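Local coordinates for protein GCN5-related N-acetyltransferase (Brucella abortus, PDB 7N1L) that probably transfers acyl groups, most likely acetyl from acetyl-coenzyme A, as a member of the GNAT family of N-acetyltransferases, at residues H34-A46 with R58-Q70. Residues are numbered along the deposited sequence; the frame is centred on the assembly and turned at random.
Sequences HLRDAHEFAPLLA and RRPDDFYAEHLLQ
Ala38 and Ala42, one turn apart on helix 38-46, receive the methyl of Ala65 from helix 61-69, an example of how small side chains let two helices pack closely: the axes pass 7.8 Å apart, their directions 112° from one another. Ala65 CB lies 3.1 Å from Ala38 O and also meets the CB of both alanines.

Leu69 continues the apolar seam. Its CB lies against Leu35 CD1. At the tip, CD1 is wedged between backbone and ring, 3.5 Å from Ala38 CA and equally near His34 O, while touching Phe41 CD2 and Ala38 CB, the methyl that packs on Ala65; the sister methyl CD2 comes less close to His34 O. With CG opposite the carbonyl carbon (chi1 -69°), the branch leans over the start of helix 38-46.

Phe41 reaches across toward helix 61-69, its edge at CE2 meeting Leu68 CD2 at 3.9 Å while its own CD2 touches Ala65 CB, and Leu45 CD2 packs on Tyr64 CB. Leu35 extends to the aliphatic part of Gln70, whose NE2 bonds back to Glu66 O from above the carbonyl plane.

Toward solvent the contact turns polar. His39 ND1 donates to Asp62 OD1 at 3.0 Å on its syn side, ring and carboxylate only 16° from coplanar, and more weakly to OD2; this nearly flat pairing should restrain rotation of both groups. A water donates to Ala42 O (2.8 Å) and to Asp61 O, bridging the two backbones near Ala46 CB, which rests on the Asp61 carboxylate.

Phe88 of strand 84-96 meets Phe41 edge-to-face and Ile90 touches Leu68, whereas Pro95 of the second subunit packs on Leu68. The arrangement is the pair of helices that, in the GNAT fold, follows the first strand and packs against the central sheet.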
ATOM      1  N   HIS A  34      16.077  12.295  -1.942  1.00 30.73           N
ATOM      2  CA  HIS A  34      16.184  12.493  -0.508  1.00 27.69           C
ATOM      3  C   HIS A  34      15.625  13.869  -0.152  1.00 31.82           C
ATOM      4  O   HIS A  34      15.183  14.630  -1.026  1.00 32.29           O
ATOM      5  CB  HIS A  34      17.632  12.311  -0.043  1.00 31.14           C
ATOM      6  CG  HIS A  34      18.188  10.947  -0.323  1.00 30.95           C
ATOM      7  ND1 HIS A  34      17.948   9.862   0.497  1.00 32.37           N
ATOM      8  CD2 HIS A  34      18.964  10.490  -1.332  1.00 31.98           C
ATOM      9  CE1 HIS A  34      18.564   8.800   0.009  1.00 33.03           C
ATOM     10  NE2 HIS A  34      19.184   9.152  -1.104  1.00 33.89           N
ATOM     11  N   LEU A  35      15.659  14.198   1.150  1.00 28.41           N
ATOM     12  CA  LEU A  35      15.034  15.434   1.616  1.00 27.69           C
ATOM     13  C   LEU A  35      15.687  16.665   0.977  1.00 31.57           C
ATOM     14  O   LEU A  35      15.031  17.707   0.791  1.00 28.90           O
ATOM     15  CB  LEU A  35      15.058  15.480   3.144  1.00 27.94           C
ATOM     16  CG  LEU A  35      14.321  16.670   3.772  1.00 28.48           C
ATOM     17  CD1 LEU A  35      12.921  16.643   3.235  1.00 28.19           C
ATOM     18  CD2 LEU A  35      14.299  16.607   5.324  1.00 28.99           C
ATOM     19  N   ARG A  36      16.978  16.564   0.667  1.00 31.02           N
ATOM     20  CA  ARG A  36      17.690  17.608  -0.068  1.00 31.67           C
ATOM     21  C   ARG A  36      16.936  18.026  -1.330  1.00 32.38           C
ATOM     22  O   ARG A  36      16.933  19.209  -1.709  1.00 33.45           O
ATOM     23  CB  ARG A  36      19.069  17.060  -0.477  1.00 33.51           C
ATOM     24  CG  ARG A  36      19.981  18.050  -1.179  1.00 36.87           C
ATOM     25  CD  ARG A  36      20.859  17.384  -2.267  1.00 40.59           C
ATOM     26  NE  ARG A  36      22.005  16.581  -1.848  1.00 47.05           N
ATOM     27  CZ  ARG A  36      22.198  15.307  -2.175  1.00 46.22           C
ATOM     28  NH1 ARG A  36      21.313  14.633  -2.893  1.00 46.33           N
ATOM     29  NH2 ARG A  36      23.325  14.701  -1.797  1.00 48.78           N
ATOM     30  N   ASP A  37      16.253  17.083  -1.967  1.00 31.88           N
ATOM     31  CA  ASP A  37      15.679  17.288  -3.289  1.00 32.53           C
ATOM     32  C   ASP A  37      14.251  17.814  -3.260  1.00 33.90           C
ATOM     33  O   ASP A  37      13.621  17.894  -4.320  1.00 33.83           O
ATOM     34  CB  ASP A  37      15.759  15.988  -4.086  1.00 30.33           C
ATOM     35  CG  ASP A  37      17.181  15.437  -4.145  1.00 33.74           C
ATOM     36  OD1 ASP A  37      18.087  16.186  -4.592  1.00 35.90           O
ATOM     37  OD2 ASP A  37      17.391  14.260  -3.763  1.00 32.85           O
ATOM     38  N   ALA A  38      13.727  18.171  -2.083  1.00 30.30           N
ATOM     39  CA  ALA A  38      12.305  18.500  -1.983  1.00 34.42           C
ATOM     40  C   ALA A  38      11.937  19.645  -2.906  1.00 35.08           C
ATOM     41  O   ALA A  38      10.899  19.602  -3.575  1.00 30.99           O
ATOM     42  CB  ALA A  38      11.931  18.845  -0.536  1.00 32.88           C
ATOM     43  N   HIS A  39      12.780  20.683  -2.953  1.00 35.66           N
ATOM     44  CA  HIS A  39      12.482  21.852  -3.773  1.00 34.36           C
ATOM     45  C   HIS A  39      12.463  21.509  -5.259  1.00 34.70           C
ATOM     46  O   HIS A  39      11.626  22.028  -6.009  1.00 36.57           O
ATOM     47  CB  HIS A  39      13.467  22.971  -3.487  1.00 32.58           C
ATOM     48  CG  HIS A  39      13.121  24.245  -4.188  1.00 37.80           C
ATOM     49  ND1 HIS A  39      11.969  24.949  -3.913  1.00 41.70           N
ATOM     50  CD2 HIS A  39      13.794  24.972  -5.109  1.00 35.05           C
ATOM     51  CE1 HIS A  39      11.924  26.033  -4.663  1.00 35.66           C
ATOM     52  NE2 HIS A  39      13.027  26.078  -5.388  1.00 38.07           N
ATOM     53  N   GLU A  40      13.403  20.675  -5.707  1.00 33.27           N
ATOM     54  CA  GLU A  40      13.415  20.250  -7.098  1.00 33.69           C
ATOM     55  C   GLU A  40      12.241  19.321  -7.393  1.00 32.95           C
ATOM     56  O   GLU A  40      11.641  19.382  -8.473  1.00 36.00           O
ATOM     57  CB  GLU A  40      14.743  19.552  -7.393  1.00 35.90           C
ATOM     58  CG  GLU A  40      15.574  20.234  -8.468  1.00 43.77           C
ATOM     59  CD  GLU A  40      16.736  19.385  -8.930  1.00 42.49           C
ATOM     60  OE1 GLU A  40      17.505  18.905  -8.076  1.00 44.34           O
ATOM     61  OE2 GLU A  40      16.873  19.196 -10.153  1.00 48.79           O
ATOM     62  N   PHE A  41      11.878  18.487  -6.422  1.00 31.13           N
ATOM     63  CA  PHE A  41      10.772  17.549  -6.569  1.00 32.24           C
ATOM     64  C   PHE A  41       9.434  18.279  -6.568  1.00 32.11           C
ATOM     65  O   PHE A  41       8.501  17.861  -7.270  1.00 31.67           O
ATOM     66  CB  PHE A  41      10.875  16.515  -5.441  1.00 30.72           C
ATOM     67  CG  PHE A  41       9.779  15.489  -5.393  1.00 27.98           C
ATOM     68  CD1 PHE A  41       9.332  14.851  -6.529  1.00 28.75           C
ATOM     69  CD2 PHE A  41       9.286  15.072  -4.167  1.00 29.37           C
ATOM     70  CE1 PHE A  41       8.347  13.883  -6.457  1.00 28.19           C
ATOM     71  CE2 PHE A  41       8.296  14.099  -4.077  1.00 29.95           C
ATOM     72  CZ  PHE A  41       7.836  13.488  -5.237  1.00 27.00           C
ATOM     73  N   ALA A  42       9.351  19.399  -5.849  1.00 28.95           N
ATOM     74  CA  ALA A  42       8.074  20.070  -5.599  1.00 30.75           C
ATOM     75  C   ALA A  42       7.266  20.371  -6.855  1.00 32.48           C
ATOM     76  O   ALA A  42       6.069  20.041  -6.866  1.00 32.07           O
ATOM     77  CB  ALA A  42       8.315  21.356  -4.791  1.00 29.75           C
ATOM     78  N   PRO A  43       7.806  21.022  -7.907  1.00 30.49           N
ATOM     79  CA  PRO A  43       6.957  21.309  -9.078  1.00 30.78           C
ATOM     80  C   PRO A  43       6.570  20.072  -9.857  1.00 32.52           C
ATOM     81  O   PRO A  43       5.454  20.009 -10.393  1.00 33.05           O
ATOM     82  CB  PRO A  43       7.809  22.278  -9.923  1.00 33.67           C
ATOM     83  CG  PRO A  43       9.220  22.011  -9.519  1.00 34.69           C
ATOM     84  CD  PRO A  43       9.141  21.632  -8.039  1.00 30.91           C
ATOM     85  N   LEU A  44       7.451  19.072  -9.911  1.00 31.20           N
ATOM     86  CA  LEU A  44       7.125  17.834 -10.599  1.00 30.66           C
ATOM     87  C   LEU A  44       5.948  17.147  -9.926  1.00 34.37           C
ATOM     88  O   LEU A  44       5.020  16.661 -10.598  1.00 30.85           O
ATOM     89  CB  LEU A  44       8.355  16.929 -10.613  1.00 31.58           C
ATOM     90  CG  LEU A  44       8.544  16.044 -11.831  1.00 37.37           C
ATOM     91  CD1 LEU A  44       8.596  16.910 -13.116  1.00 35.72           C
ATOM     92  CD2 LEU A  44       9.822  15.236 -11.674  1.00 36.60           C
ATOM     93  N   LEU A  45       5.972  17.102  -8.593  1.00 29.20           N
ATOM     94  CA  LEU A  45       4.851  16.565  -7.842  1.00 31.08           C
ATOM     95  C   LEU A  45       3.620  17.439  -8.025  1.00 33.73           C
ATOM     96  O   LEU A  45       2.498  16.931  -8.125  1.00 34.02           O
ATOM     97  CB  LEU A  45       5.235  16.445  -6.359  1.00 28.94           C
ATOM     98  CG  LEU A  45       4.196  15.876  -5.371  1.00 32.70           C
ATOM     99  CD1 LEU A  45       3.866  14.419  -5.674  1.00 30.79           C
ATOM    100  CD2 LEU A  45       4.657  16.023  -3.911  1.00 28.49           C
ATOM    101  N   ALA A  46       3.803  18.762  -8.093  1.00 32.15           N
ATOM    102  CA  ALA A  46       2.637  19.622  -8.270  1.00 33.06           C
ATOM    103  C   ALA A  46       1.958  19.378  -9.619  1.00 37.47           C
ATOM    104  O   ALA A  46       0.730  19.439  -9.713  1.00 41.59           O
ATOM    105  CB  ALA A  46       3.020  21.083  -8.107  1.00 30.55           C
ATOM    106  N   ARG A  58      -4.058  24.280   0.135  1.00 94.86           N
ATOM    107  CA  ARG A  58      -3.782  25.279   1.161  1.00 93.91           C
ATOM    108  C   ARG A  58      -2.323  25.293   1.595  1.00 91.85           C
ATOM    109  O   ARG A  58      -1.945  26.125   2.429  1.00 91.07           O
ATOM    110  CB  ARG A  58      -4.679  25.045   2.381  1.00 92.85           C
ATOM    111  N   ARG A  59      -1.501  24.392   1.051  1.00 75.55           N
ATOM    112  CA  ARG A  59      -0.067  24.303   1.245  1.00 63.47           C
ATOM    113  C   ARG A  59       0.661  24.698  -0.034  1.00 61.52           C
ATOM    114  O   ARG A  59       0.159  24.461  -1.136  1.00 65.43           O
ATOM    115  CB  ARG A  59       0.335  22.878   1.635  1.00 58.09           C
ATOM    116  CG  ARG A  59      -0.487  22.287   2.782  1.00 57.70           C
ATOM    117  CD  ARG A  59      -0.263  23.054   4.059  1.00 57.33           C
ATOM    118  NE  ARG A  59      -0.974  22.486   5.192  1.00 58.16           N
ATOM    119  CZ  ARG A  59      -2.058  23.017   5.741  1.00 60.90           C
ATOM    120  NH1 ARG A  59      -2.607  24.121   5.258  1.00 62.75           N
ATOM    121  NH2 ARG A  59      -2.600  22.430   6.805  1.00 54.38           N
ATOM    122  N   PRO A  60       1.832  25.317   0.069  1.00 56.47           N
ATOM    123  CA  PRO A  60       2.653  25.537  -1.129  1.00 53.84           C
ATOM    124  C   PRO A  60       3.152  24.210  -1.686  1.00 49.19           C
ATOM    125  O   PRO A  60       2.956  23.142  -1.100  1.00 48.78           O
ATOM    126  CB  PRO A  60       3.810  26.410  -0.626  1.00 54.63           C
ATOM    127  CG  PRO A  60       3.310  27.021   0.663  1.00 56.06           C
ATOM    128  CD  PRO A  60       2.392  25.983   1.260  1.00 57.36           C
ATOM    129  N   ASP A  61       3.804  24.284  -2.850  1.00 45.21           N
ATOM    130  CA  ASP A  61       4.304  23.064  -3.482  1.00 42.35           C
ATOM    131  C   ASP A  61       5.351  22.387  -2.620  1.00 39.37           C
ATOM    132  O   ASP A  61       5.401  21.147  -2.541  1.00 34.64           O
ATOM    133  CB  ASP A  61       4.897  23.364  -4.850  1.00 41.26           C
ATOM    134  CG  ASP A  61       3.874  23.847  -5.816  1.00 41.23           C
ATOM    135  OD1 ASP A  61       2.681  23.873  -5.432  1.00 48.37           O
ATOM    136  OD2 ASP A  61       4.262  24.199  -6.945  1.00 37.26           O
ATOM    137  N   ASP A  62       6.197  23.185  -1.957  1.00 40.75           N
ATOM    138  CA  ASP A  62       7.297  22.584  -1.225  1.00 36.83           C
ATOM    139  C   ASP A  62       6.803  21.760  -0.059  1.00 34.22           C
ATOM    140  O   ASP A  62       7.442  20.759   0.272  1.00 33.41           O
ATOM    141  CB  ASP A  62       8.281  23.666  -0.781  1.00 37.76           C
ATOM    142  CG  ASP A  62       9.183  24.125  -1.933  1.00 40.33           C
ATOM    143  OD1 ASP A  62      10.003  23.316  -2.402  1.00 38.21           O
ATOM    144  OD2 ASP A  62       9.046  25.274  -2.394  1.00 40.66           O
ATOM    145  N   PHE A  63       5.610  22.060   0.464  1.00 37.11           N
ATOM    146  CA  PHE A  63       5.156  21.352   1.653  1.00 37.69           C
ATOM    147  C   PHE A  63       4.884  19.897   1.332  1.00 35.08           C
ATOM    148  O   PHE A  63       5.242  19.013   2.111  1.00 32.05           O
ATOM    149  CB  PHE A  63       3.882  21.987   2.216  1.00 41.62           C
ATOM    150  CG  PHE A  63       3.176  21.116   3.229  1.00 42.06           C
ATOM    151  CD1 PHE A  63       2.244  20.167   2.825  1.00 42.07           C
ATOM    152  CD2 PHE A  63       3.468  21.227   4.581  1.00 43.79           C
ATOM    153  CE1 PHE A  63       1.623  19.349   3.739  1.00 43.73           C
ATOM    154  CE2 PHE A  63       2.833  20.414   5.517  1.00 45.13           C
ATOM    155  CZ  PHE A  63       1.911  19.477   5.099  1.00 44.32           C
ATOM    156  N   TYR A  64       4.278  19.634   0.168  1.00 34.97           N
ATOM    157  CA  TYR A  64       3.954  18.267  -0.210  1.00 33.82           C
ATOM    158  C   TYR A  64       5.217  17.477  -0.498  1.00 32.74           C
ATOM    159  O   TYR A  64       5.273  16.266  -0.231  1.00 28.48           O
ATOM    160  CB  TYR A  64       3.026  18.252  -1.437  1.00 33.41           C
ATOM    161  CG  TYR A  64       1.738  18.993  -1.210  1.00 35.61           C
ATOM    162  CD1 TYR A  64       0.700  18.416  -0.475  1.00 41.42           C
ATOM    163  CD2 TYR A  64       1.561  20.283  -1.702  1.00 41.39           C
ATOM    164  CE1 TYR A  64      -0.479  19.096  -0.245  1.00 41.63           C
ATOM    165  CE2 TYR A  64       0.389  20.972  -1.480  1.00 46.95           C
ATOM    166  CZ  TYR A  64      -0.631  20.374  -0.751  1.00 48.47           C
ATOM    167  OH  TYR A  64      -1.801  21.063  -0.523  1.00 56.45           O
ATOM    168  N   ALA A  65       6.225  18.134  -1.092  1.00 28.71           N
ATOM    169  CA  ALA A  65       7.469  17.433  -1.376  1.00 30.74           C
ATOM    170  C   ALA A  65       8.210  17.114  -0.090  1.00 30.28           C
ATOM    171  O   ALA A  65       8.620  15.968   0.124  1.00 29.22           O
ATOM    172  CB  ALA A  65       8.352  18.252  -2.327  1.00 29.10           C
ATOM    173  N   GLU A  66       8.309  18.097   0.816  1.00 30.40           N
ATOM    174  CA  GLU A  66       8.980  17.877   2.100  1.00 29.51           C
ATOM    175  C   GLU A  66       8.235  16.856   2.956  1.00 32.75           C
ATOM    176  O   GLU A  66       8.858  16.007   3.602  1.00 33.96           O
ATOM    177  CB  GLU A  66       9.115  19.203   2.857  1.00 29.02           C
ATOM    178  CG  GLU A  66       9.988  20.241   2.121  1.00 36.28           C
ATOM    179  CD  GLU A  66      10.177  21.552   2.855  1.00 39.79           C
ATOM    180  OE1 GLU A  66       9.725  21.684   4.019  1.00 42.89           O
ATOM    181  OE2 GLU A  66      10.744  22.481   2.231  1.00 43.26           O
ATOM    182  N   HIS A  67       6.902  16.913   2.958  1.00 32.68           N
ATOM    183  CA  HIS A  67       6.114  15.991   3.773  1.00 31.57           C
ATOM    184  C   HIS A  67       6.376  14.541   3.384  1.00 31.49           C
ATOM    185  O   HIS A  67       6.615  13.689   4.250  1.00 30.68           O
ATOM    186  CB  HIS A  67       4.631  16.342   3.658  1.00 31.34           C
ATOM    187  CG  HIS A  67       3.789  15.728   4.725  1.00 35.23           C
ATOM    188  ND1 HIS A  67       3.887  16.093   6.052  1.00 35.16           N
ATOM    189  CD2 HIS A  67       2.842  14.761   4.667  1.00 32.21           C
ATOM    190  CE1 HIS A  67       3.032  15.380   6.767  1.00 36.07           C
ATOM    191  NE2 HIS A  67       2.390  14.564   5.950  1.00 37.67           N
ATOM    192  N   LEU A  68       6.355  14.251   2.085  1.00 26.80           N
ATOM    193  CA  LEU A  68       6.575  12.890   1.610  1.00 27.99           C
ATOM    194  C   LEU A  68       8.014  12.456   1.845  1.00 26.69           C
ATOM    195  O   LEU A  68       8.283  11.302   2.191  1.00 25.47           O
ATOM    196  CB  LEU A  68       6.257  12.788   0.111  1.00 25.97           C
ATOM    197  CG  LEU A  68       6.506  11.392  -0.465  1.00 26.30           C
ATOM    198  CD1 LEU A  68       5.468  10.382   0.126  1.00 26.95           C
ATOM    199  CD2 LEU A  68       6.454  11.394  -1.953  1.00 31.28           C
ATOM    200  N   LEU A  69       8.956  13.347   1.587  1.00 27.54           N
ATOM    201  CA  LEU A  69      10.352  12.983   1.725  1.00 28.67           C
ATOM    202  C   LEU A  69      10.781  12.841   3.180  1.00 27.61           C
ATOM    203  O   LEU A  69      11.900  12.380   3.420  1.00 26.75           O
ATOM    204  CB  LEU A  69      11.219  14.023   1.013  1.00 27.88           C
ATOM    205  CG  LEU A  69      11.055  13.959  -0.501  1.00 27.89           C
ATOM    206  CD1 LEU A  69      11.733  15.134  -1.171  1.00 27.95           C
ATOM    207  CD2 LEU A  69      11.629  12.630  -1.016  1.00 27.29           C
ATOM    208  N   GLN A  70       9.940  13.213   4.149  1.00 26.75           N
ATOM    209  CA  GLN A  70      10.242  12.963   5.558  1.00 30.28           C
ATOM    210  C   GLN A  70       9.469  11.781   6.138  1.00 30.60           C
ATOM    211  O   GLN A  70       9.522  11.551   7.357  1.00 28.97           O
ATOM    212  CB  GLN A  70       9.964  14.215   6.384  1.00 26.59           C
ATOM    213  CG  GLN A  70      11.059  15.247   6.224  1.00 28.48           C
ATOM    214  CD  GLN A  70      10.711  16.527   6.903  1.00 32.96           C
ATOM    215  OE1 GLN A  70      11.009  16.721   8.084  1.00 36.10           O
ATOM    216  NE2 GLN A  70      10.036  17.410   6.179  1.00 36.68           N
TER
HETATM  217  O   HOH W   1       4.508  19.564  -4.598  1.00 29.77           O